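Local coordinates for sensor protein CzcS (Pseudomonas aeruginosa, PDB 5GPO) that responds to zinc as a membrane-bound sensor histidine kinase, probably within a two-component system, and is represented here by its sensor domain, at residues 50-64 / 114-127. Sequence-based numbering, arbitrary orientation. Where two conformers were deposited one is given.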
ATOM      1  N   GLY B  50      -3.612  -0.929  -4.426  1.00 26.32           N
ATOM      2  CA  GLY B  50      -4.746  -1.773  -4.755  1.00 21.63           C
ATOM      3  C   GLY B  50      -5.667  -2.061  -3.589  1.00 19.69           C
ATOM      4  O   GLY B  50      -6.542  -2.921  -3.693  1.00 22.56           O
ATOM      5  N   LEU B  51      -5.486  -1.359  -2.485  1.00 20.20           N
ATOM      6  CA  LEU B  51      -6.284  -1.529  -1.291  1.00 20.60           C
ATOM      7  C   LEU B  51      -6.770  -0.156  -0.844  1.00 15.98           C
ATOM      8  O   LEU B  51      -6.098   0.858  -1.059  1.00 19.11           O
ATOM      9  CB  LEU B  51      -5.455  -2.215  -0.195  1.00 18.72           C
ATOM     10  CG  LEU B  51      -4.888  -3.612  -0.445  1.00 20.95           C
ATOM     11  CD1 LEU B  51      -3.719  -3.840   0.485  1.00 22.06           C
ATOM     12  CD2 LEU B  51      -5.967  -4.668  -0.189  1.00 17.09           C
ATOM     13  N   HIS B  52      -7.966  -0.114  -0.262  1.00 17.88           N
ATOM     14  CA  HIS B  52      -8.469   1.135   0.281  1.00 18.87           C
ATOM     15  C   HIS B  52      -9.110   0.858   1.633  1.00 19.31           C
ATOM     16  O   HIS B  52      -9.742  -0.184   1.828  1.00 20.41           O
ATOM     17  CB  HIS B  52      -9.477   1.796  -0.664  1.00 18.28           C
ATOM     18  CG  HIS B  52      -9.890   3.172  -0.229  1.00 21.01           C
ATOM     19  ND1 HIS B  52     -10.938   3.390   0.636  1.00 23.15           N
ATOM     20  CD2 HIS B  52      -9.390   4.395  -0.530  1.00 24.42           C
ATOM     21  CE1 HIS B  52     -11.077   4.689   0.846  1.00 17.98           C
ATOM     22  NE2 HIS B  52     -10.146   5.323   0.152  1.00 25.04           N
ATOM     23  N   LEU B  53      -8.900   1.764   2.578  1.00 16.24           N
ATOM     24  CA  LEU B  53      -9.439   1.566   3.920  1.00 22.08           C
ATOM     25  C   LEU B  53     -10.229   2.786   4.359  1.00 21.90           C
ATOM     26  O   LEU B  53      -9.720   3.914   4.309  1.00 14.09           O
ATOM     27  CB  LEU B  53      -8.317   1.261   4.914  1.00 16.72           C
ATOM     28  CG  LEU B  53      -8.741   0.982   6.367  1.00 20.27           C
ATOM     29  CD1 LEU B  53      -9.753  -0.160   6.431  1.00 17.67           C
ATOM     30  CD2 LEU B  53      -7.522   0.666   7.220  1.00 21.42           C
ATOM     31  N   SER B  54     -11.480   2.556   4.765  1.00 18.83           N
ATOM     32  CA  SER B  54     -12.364   3.594   5.287  0.73 18.94           C
ATOM     33  C   SER B  54     -12.760   3.237   6.701  1.00 21.21           C
ATOM     34  O   SER B  54     -13.231   2.119   6.961  1.00 23.34           O
ATOM     35  CB  SER B  54     -13.628   3.747   4.436  0.73 19.42           C
ATOM     36  OG  SER B  54     -13.360   4.340   3.189  0.73 19.11           O
ATOM     37  N   ILE B  55     -12.577   4.173   7.627  1.00 18.89           N
ATOM     38  CA  ILE B  55     -12.942   3.983   9.018  1.00 19.41           C
ATOM     39  C   ILE B  55     -13.864   5.121   9.409  1.00 18.51           C
ATOM     40  O   ILE B  55     -13.484   6.290   9.289  1.00 21.59           O
ATOM     41  CB  ILE B  55     -11.696   3.923   9.906  1.00 19.85           C
ATOM     42  CG1 ILE B  55     -10.912   2.669   9.503  1.00 20.91           C
ATOM     43  CG2 ILE B  55     -12.081   3.918  11.389  1.00 22.60           C
ATOM     44  CD1 ILE B  55      -9.887   2.271  10.462  1.00 31.06           C
ATOM     45  N   LEU B  56     -15.088   4.780   9.824  1.00 15.26           N
ATOM     46  CA  LEU B  56     -16.136   5.740  10.159  1.00 21.90           C
ATOM     47  C   LEU B  56     -16.470   5.630  11.636  1.00 18.79           C
ATOM     48  O   LEU B  56     -16.532   4.523  12.176  1.00 19.99           O
ATOM     49  CB  LEU B  56     -17.423   5.477   9.365  1.00 20.59           C
ATOM     50  CG  LEU B  56     -17.280   5.100   7.894  1.00 25.34           C
ATOM     51  CD1 LEU B  56     -18.644   4.849   7.283  1.00 36.33           C
ATOM     52  CD2 LEU B  56     -16.560   6.199   7.176  1.00 20.37           C
ATOM     53  N   ASP B  57     -16.689   6.780  12.278  1.00 19.03           N
ATOM     54  CA  ASP B  57     -17.319   6.812  13.597  1.00 17.48           C
ATOM     55  C   ASP B  57     -18.723   6.206  13.526  1.00 19.46           C
ATOM     56  O   ASP B  57     -19.593   6.706  12.799  1.00 22.41           O
ATOM     57  CB  ASP B  57     -17.366   8.265  14.092  1.00 26.96           C
ATOM     58  CG  ASP B  57     -17.577   8.385  15.606  1.00 25.78           C
ATOM     59  OD1 ASP B  57     -18.541   7.812  16.135  1.00 28.31           O
ATOM     60  OD2 ASP B  57     -16.778   9.075  16.268  1.00 27.79           O
ATOM     61  N   SER B  58     -18.938   5.114  14.275  1.00 16.42           N
ATOM     62  CA  SER B  58     -20.230   4.437  14.287  1.00 21.17           C
ATOM     63  C   SER B  58     -21.353   5.347  14.768  1.00 20.46           C
ATOM     64  O   SER B  58     -22.508   5.146  14.397  1.00 17.60           O
ATOM     65  CB  SER B  58     -20.187   3.208  15.199  1.00 17.08           C
ATOM     66  OG  SER B  58     -19.285   2.216  14.724  1.00 25.44           O
ATOM     67  N   ARG B  59     -21.046   6.307  15.630  1.00 18.31           N
ATOM     68  CA  ARG B  59     -22.122   7.087  16.241  1.00 20.32           C
ATOM     69  C   ARG B  59     -22.661   8.144  15.294  1.00 18.66           C
ATOM     70  O   ARG B  59     -23.872   8.403  15.276  1.00 23.91           O
ATOM     71  CB  ARG B  59     -21.619   7.703  17.541  1.00 16.54           C
ATOM     72  CG  ARG B  59     -21.120   6.648  18.507  1.00 25.16           C
ATOM     73  CD  ARG B  59     -20.220   7.251  19.556  1.00 24.10           C
ATOM     74  NE  ARG B  59     -19.016   7.841  18.985  1.00 21.08           N
ATOM     75  CZ  ARG B  59     -18.063   8.420  19.709  1.00 25.36           C
ATOM     76  NH1 ARG B  59     -18.189   8.478  21.028  1.00 26.31           N
ATOM     77  NH2 ARG B  59     -16.993   8.938  19.126  1.00 22.41           N
ATOM     78  N   SER B  60     -21.791   8.739  14.473  1.00 22.27           N
ATOM     79  CA  SER B  60     -22.172   9.830  13.584  1.00 20.25           C
ATOM     80  C   SER B  60     -22.201   9.458  12.108  1.00 23.44           C
ATOM     81  O   SER B  60     -22.806  10.183  11.319  1.00 22.91           O
ATOM     82  CB  SER B  60     -21.210  11.012  13.757  1.00 24.15           C
ATOM     83  OG  SER B  60     -19.883  10.670  13.368  1.00 23.75           O
ATOM     84  N   GLY B  61     -21.580   8.356  11.715  1.00 20.09           N
ATOM     85  CA  GLY B  61     -21.377   8.094  10.310  1.00 18.24           C
ATOM     86  C   GLY B  61     -20.240   8.867   9.682  1.00 18.45           C
ATOM     87  O   GLY B  61     -19.983   8.693   8.488  1.00 22.80           O
ATOM     88  N   GLN B  62     -19.543   9.696  10.438  1.00 24.54           N
ATOM     89  CA  GLN B  62     -18.550  10.558   9.805  1.00 22.73           C
ATOM     90  C   GLN B  62     -17.225   9.820   9.618  1.00 23.42           C
ATOM     91  O   GLN B  62     -16.803   9.056  10.490  1.00 20.99           O
ATOM     92  CB  GLN B  62     -18.344  11.824  10.637  1.00 26.31           C
ATOM     93  CG  GLN B  62     -19.583  12.736  10.647  1.00 28.13           C
ATOM     94  CD  GLN B  62     -19.740  13.519   9.359  1.00 32.03           C
ATOM     95  OE1 GLN B  62     -18.772  14.057   8.837  1.00 34.91           O
ATOM     96  NE2 GLN B  62     -20.962  13.574   8.833  1.00 35.47           N
ATOM     97  N   PRO B  63     -16.546  10.029   8.489  1.00 26.22           N
ATOM     98  CA  PRO B  63     -15.245   9.375   8.297  1.00 23.42           C
ATOM     99  C   PRO B  63     -14.246   9.827   9.354  1.00 22.70           C
ATOM    100  O   PRO B  63     -14.153  11.011   9.679  1.00 24.30           O
ATOM    101  CB  PRO B  63     -14.826   9.806   6.884  1.00 30.06           C
ATOM    102  CG  PRO B  63     -15.747  10.919   6.483  1.00 26.56           C
ATOM    103  CD  PRO B  63     -17.019  10.728   7.283  1.00 27.42           C
ATOM    104  N   LEU B  64     -13.534   8.864   9.932  1.00 20.96           N
ATOM    105  CA  LEU B  64     -12.422   9.185  10.809  1.00 25.48           C
ATOM    106  C   LEU B  64     -11.089   9.038  10.095  1.00 25.26           C
ATOM    107  O   LEU B  64     -10.197   9.866  10.290  1.00 25.06           O
ATOM    108  CB  LEU B  64     -12.448   8.309  12.071  1.00 29.13           C
ATOM    109  CG  LEU B  64     -11.183   8.277  12.947  1.00 35.99           C
ATOM    110  CD1 LEU B  64     -10.821   9.660  13.485  1.00 37.40           C
ATOM    111  CD2 LEU B  64     -11.301   7.283  14.093  1.00 32.06           C
ATOM    112  N   MET B 114     -12.141   1.094  18.827  1.00 28.21           N
ATOM    113  CA  MET B 114     -10.773   1.556  18.945  1.00 30.94           C
ATOM    114  C   MET B 114     -10.356   1.578  20.410  1.00 34.67           C
ATOM    115  O   MET B 114     -11.188   1.616  21.322  1.00 38.41           O
ATOM    116  CB  MET B 114     -10.631   2.937  18.314  1.00 34.82           C
ATOM    117  CG  MET B 114     -10.925   2.938  16.824  1.00 30.19           C
ATOM    118  SD  MET B 114     -10.523   4.501  16.056  1.00 33.04           S
ATOM    119  CE  MET B 114      -8.803   4.694  16.546  1.00 37.38           C
ATOM    120  N   LYS B 115      -9.038   1.537  20.630  1.00 41.14           N
ATOM    121  CA  LYS B 115      -8.535   1.419  21.993  1.00 41.38           C
ATOM    122  C   LYS B 115      -8.956   2.606  22.848  1.00 38.15           C
ATOM    123  O   LYS B 115      -9.202   2.447  24.048  1.00 43.86           O
ATOM    124  CB  LYS B 115      -7.011   1.274  21.989  1.00 40.82           C
ATOM    125  CG  LYS B 115      -6.456   0.775  23.320  1.00 42.87           C
ATOM    126  CD  LYS B 115      -4.964   1.018  23.439  1.00 40.22           C
ATOM    127  CE  LYS B 115      -4.158   0.053  22.590  1.00 36.75           C
ATOM    128  NZ  LYS B 115      -2.697   0.391  22.624  1.00 33.14           N
ATOM    129  N   ASN B 116      -9.076   3.787  22.249  1.00 42.46           N
ATOM    130  CA  ASN B 116      -9.493   4.977  22.973  1.00 35.29           C
ATOM    131  C   ASN B 116     -10.999   5.034  23.217  1.00 39.79           C
ATOM    132  O   ASN B 116     -11.484   6.042  23.734  1.00 38.50           O
ATOM    133  CB  ASN B 116      -9.030   6.238  22.230  1.00 37.51           C
ATOM    134  CG  ASN B 116      -9.504   6.284  20.782  1.00 38.84           C
ATOM    135  OD1 ASN B 116     -10.529   5.694  20.423  1.00 42.31           O
ATOM    136  ND2 ASN B 116      -8.759   6.998  19.944  1.00 34.71           N
ATOM    137  N   GLY B 117     -11.745   3.986  22.863  1.00 36.23           N
ATOM    138  CA  GLY B 117     -13.161   3.901  23.128  1.00 28.67           C
ATOM    139  C   GLY B 117     -14.060   4.175  21.931  1.00 33.75           C
ATOM    140  O   GLY B 117     -15.257   3.874  22.000  1.00 33.22           O
ATOM    141  N   THR B 118     -13.530   4.730  20.847  1.00 28.77           N
ATOM    142  CA  THR B 118     -14.407   5.134  19.733  1.00 26.89           C
ATOM    143  C   THR B 118     -14.982   3.912  19.033  1.00 28.48           C
ATOM    144  O   THR B 118     -14.209   3.067  18.558  1.00 27.51           O
ATOM    145  CB  THR B 118     -13.661   5.989  18.707  1.00 29.14           C
ATOM    146  OG1 THR B 118     -13.035   7.105  19.348  1.00 33.88           O
ATOM    147  CG2 THR B 118     -14.645   6.505  17.637  1.00 27.96           C
ATOM    148  N   PRO B 119     -16.306   3.783  18.911  1.00 29.10           N
ATOM    149  CA  PRO B 119     -16.863   2.698  18.096  1.00 22.49           C
ATOM    150  C   PRO B 119     -16.794   3.084  16.625  1.00 25.42           C
ATOM    151  O   PRO B 119     -17.200   4.188  16.242  1.00 23.46           O
ATOM    152  CB  PRO B 119     -18.311   2.581  18.591  1.00 25.67           C
ATOM    153  CG  PRO B 119     -18.638   3.949  19.057  1.00 31.22           C
ATOM    154  CD  PRO B 119     -17.364   4.562  19.581  1.00 27.57           C
ATOM    155  N   VAL B 120     -16.244   2.187  15.807  1.00 20.55           N
ATOM    156  CA  VAL B 120     -15.991   2.488  14.404  1.00 19.09           C
ATOM    157  C   VAL B 120     -16.523   1.372  13.519  1.00 20.96           C
ATOM    158  O   VAL B 120     -16.648   0.211  13.935  1.00 19.93           O
ATOM    159  CB  VAL B 120     -14.487   2.741  14.100  1.00 16.72           C
ATOM    160  CG1 VAL B 120     -13.980   4.003  14.824  1.00 20.31           C
ATOM    161  CG2 VAL B 120     -13.606   1.491  14.400  1.00 15.77           C
ATOM    162  N   GLN B 121     -16.854   1.739  12.287  1.00 15.93           N
ATOM    163  CA  GLN B 121     -17.152   0.793  11.223  1.00 17.13           C
ATOM    164  C   GLN B 121     -15.992   0.830  10.238  1.00 18.59           C
ATOM    165  O   GLN B 121     -15.560   1.915   9.833  1.00 16.13           O
ATOM    166  CB  GLN B 121     -18.458   1.129  10.497  1.00 18.39           C
ATOM    167  CG  GLN B 121     -19.686   1.321  11.391  1.00 21.21           C
ATOM    168  CD  GLN B 121     -20.331   0.011  11.811  1.00 22.66           C
ATOM    169  OE1 GLN B 121     -19.702  -1.043  11.784  1.00 28.58           O
ATOM    170  NE2 GLN B 121     -21.603   0.076  12.196  1.00 25.52           N
ATOM    171  N   VAL B 122     -15.497  -0.346   9.861  1.00 18.11           N
ATOM    172  CA  VAL B 122     -14.268  -0.488   9.084  1.00 18.67           C
ATOM    173  C   VAL B 122     -14.643  -1.093   7.746  1.00 19.17           C
ATOM    174  O   VAL B 122     -15.220  -2.185   7.694  1.00 21.30           O
ATOM    175  CB  VAL B 122     -13.233  -1.367   9.803  1.00 17.20           C
ATOM    176  CG1 VAL B 122     -11.987  -1.580   8.895  1.00 19.03           C
ATOM    177  CG2 VAL B 122     -12.836  -0.741  11.148  1.00 19.70           C
ATOM    178  N   LEU B 123     -14.308  -0.395   6.670  1.00 17.98           N
ATOM    179  CA  LEU B 123     -14.641  -0.813   5.312  1.00 17.15           C
ATOM    180  C   LEU B 123     -13.337  -1.019   4.551  1.00 19.81           C
ATOM    181  O   LEU B 123     -12.659  -0.047   4.199  1.00 18.88           O
ATOM    182  CB  LEU B 123     -15.525   0.230   4.626  1.00 19.01           C
ATOM    183  CG  LEU B 123     -16.813   0.615   5.352  1.00 18.03           C
ATOM    184  CD1 LEU B 123     -17.589   1.713   4.601  1.00 17.82           C
ATOM    185  CD2 LEU B 123     -17.713  -0.583   5.541  1.00 23.19           C
ATOM    186  N   LEU B 124     -12.985  -2.276   4.291  1.00 18.22           N
ATOM    187  CA  LEU B 124     -11.751  -2.616   3.597  1.00 18.88           C
ATOM    188  C   LEU B 124     -12.070  -3.157   2.209  1.00 17.85           C
ATOM    189  O   LEU B 124     -12.819  -4.135   2.064  1.00 18.37           O
ATOM    190  CB  LEU B 124     -10.941  -3.631   4.409  1.00 14.15           C
ATOM    191  CG  LEU B 124      -9.637  -4.180   3.826  1.00 15.51           C
ATOM    192  CD1 LEU B 124      -8.585  -3.089   3.630  1.00 17.04           C
ATOM    193  CD2 LEU B 124      -9.111  -5.265   4.782  1.00 18.59           C
ATOM    194  N   SER B 125     -11.487  -2.536   1.192  1.00 21.15           N
ATOM    195  CA  SER B 125     -11.811  -2.856  -0.190  1.00 19.73           C
ATOM    196  C   SER B 125     -10.548  -3.243  -0.938  1.00 23.72           C
ATOM    197  O   SER B 125      -9.455  -2.749  -0.648  1.00 21.56           O
ATOM    198  CB  SER B 125     -12.499  -1.684  -0.887  1.00 21.30           C
ATOM    199  OG  SER B 125     -13.786  -1.449  -0.350  1.00 33.92           O
ATOM    200  N   SER B 126     -10.706  -4.142  -1.901  1.00 24.62           N
ATOM    201  CA  SER B 126      -9.584  -4.675  -2.655  0.54 21.71           C
ATOM    202  C   SER B 126      -9.971  -4.845  -4.113  1.00 24.93           C
ATOM    203  O   SER B 126     -11.087  -5.273  -4.418  1.00 27.51           O
ATOM    204  CB  SER B 126      -9.132  -6.027  -2.095  0.54 26.03           C
ATOM    205  OG  SER B 126     -10.163  -6.989  -2.239  0.54 24.05           O
ATOM    206  N   GLU B 127      -9.040  -4.516  -5.008  1.00 25.92           N
ATOM    207  CA  GLU B 127      -9.209  -4.832  -6.420  1.00 31.32           C
ATOM    208  C   GLU B 127      -9.058  -6.334  -6.615  1.00 34.83           C
ATOM    209  O   GLU B 127      -8.036  -6.914  -6.232  1.00 44.07           O
ATOM    210  CB  GLU B 127      -8.156  -4.120  -7.269  1.00 38.18           C
ATOM    211  CG  GLU B 127      -8.332  -2.643  -7.498  1.00 44.33           C
ATOM    212  CD  GLU B 127      -7.426  -2.146  -8.624  1.00 48.49           C
ATOM    213  OE1 GLU B 127      -7.941  -1.848  -9.724  1.00 48.15           O
ATOM    214  OE2 GLU B 127      -6.193  -2.096  -8.423  1.00 39.08           O
TER
HETATM  215  O   HOH W   1      -6.577  -6.065  -4.320  1.00 34.41           O
HETATM  216  O   HOH W   2     -12.646   1.430   1.531  1.00 23.29           O
HETATM  217  O   HOH W   3     -13.817  10.069  19.243  1.00 40.90           O
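The carbonyl oxygen of Leu-123 accepts two bonds: Ser-54 N donates to Leu-123 O at 2.9 Å, and a water that also lies beside His-52 donates to it as well. That water lies in the ring plane of His-52, 2.7 Å from His-52 ND1, so it ties an imidazole to the backbone of the neighbouring strand. The pairing illustrates how an antiparallel ladder builds two different surfaces. Strands 51-57 and 119-127 run at 155° to each other, and paired bonds join His-52 with Ser-125, Ser-54 with Leu-123 and Leu-56 with Gln-121.

Between these lie Leu-53 with Leu-124 and Ile-55 with Val-122, non-hydrogen-bonded pairs whose side chains share the other face from Ser-54 and Leu-123; the closest apolar contacts there run diagonally. With CG swung anti to its backbone N (chi1 -178°), Leu-53 passes CD1 obliquely against CG1 of Val-122, 3.6 Å away. Two residues on, Ile-55 CG2 rests 3.8 Å from Val-120 CB in the same diagonal sense. Ile-55 also packs on Leu-41 of the second subunit, whereas helix 75-86 covers the face bearing Ser-54, Leu-56 and Leu-123.

Beyond the ladder, Ser-58 N bonds to Pro-119 O at 2.8 Å. The Arg-59 guanidinium lays one face over Pro-119 CD and grips Asp-57 side-on through NE and NH2, one nitrogen to each oxygen. Asp-57 OD1 takes NE on its syn lone pair and Arg-59 N on its anti lone pair, the latter closing an Asx turn where strand 51-57 gives way to the loop that leads to strand 63-68. Leu-64 CD2 meets Met-114 SD tip to tip at 3.5 Å.

Setting the first strand, 51-57, beside the last and central one, 119-127, in an antiparallel sheet of order 2-1-5-4-3 is characteristic of PAS-like sensor domains.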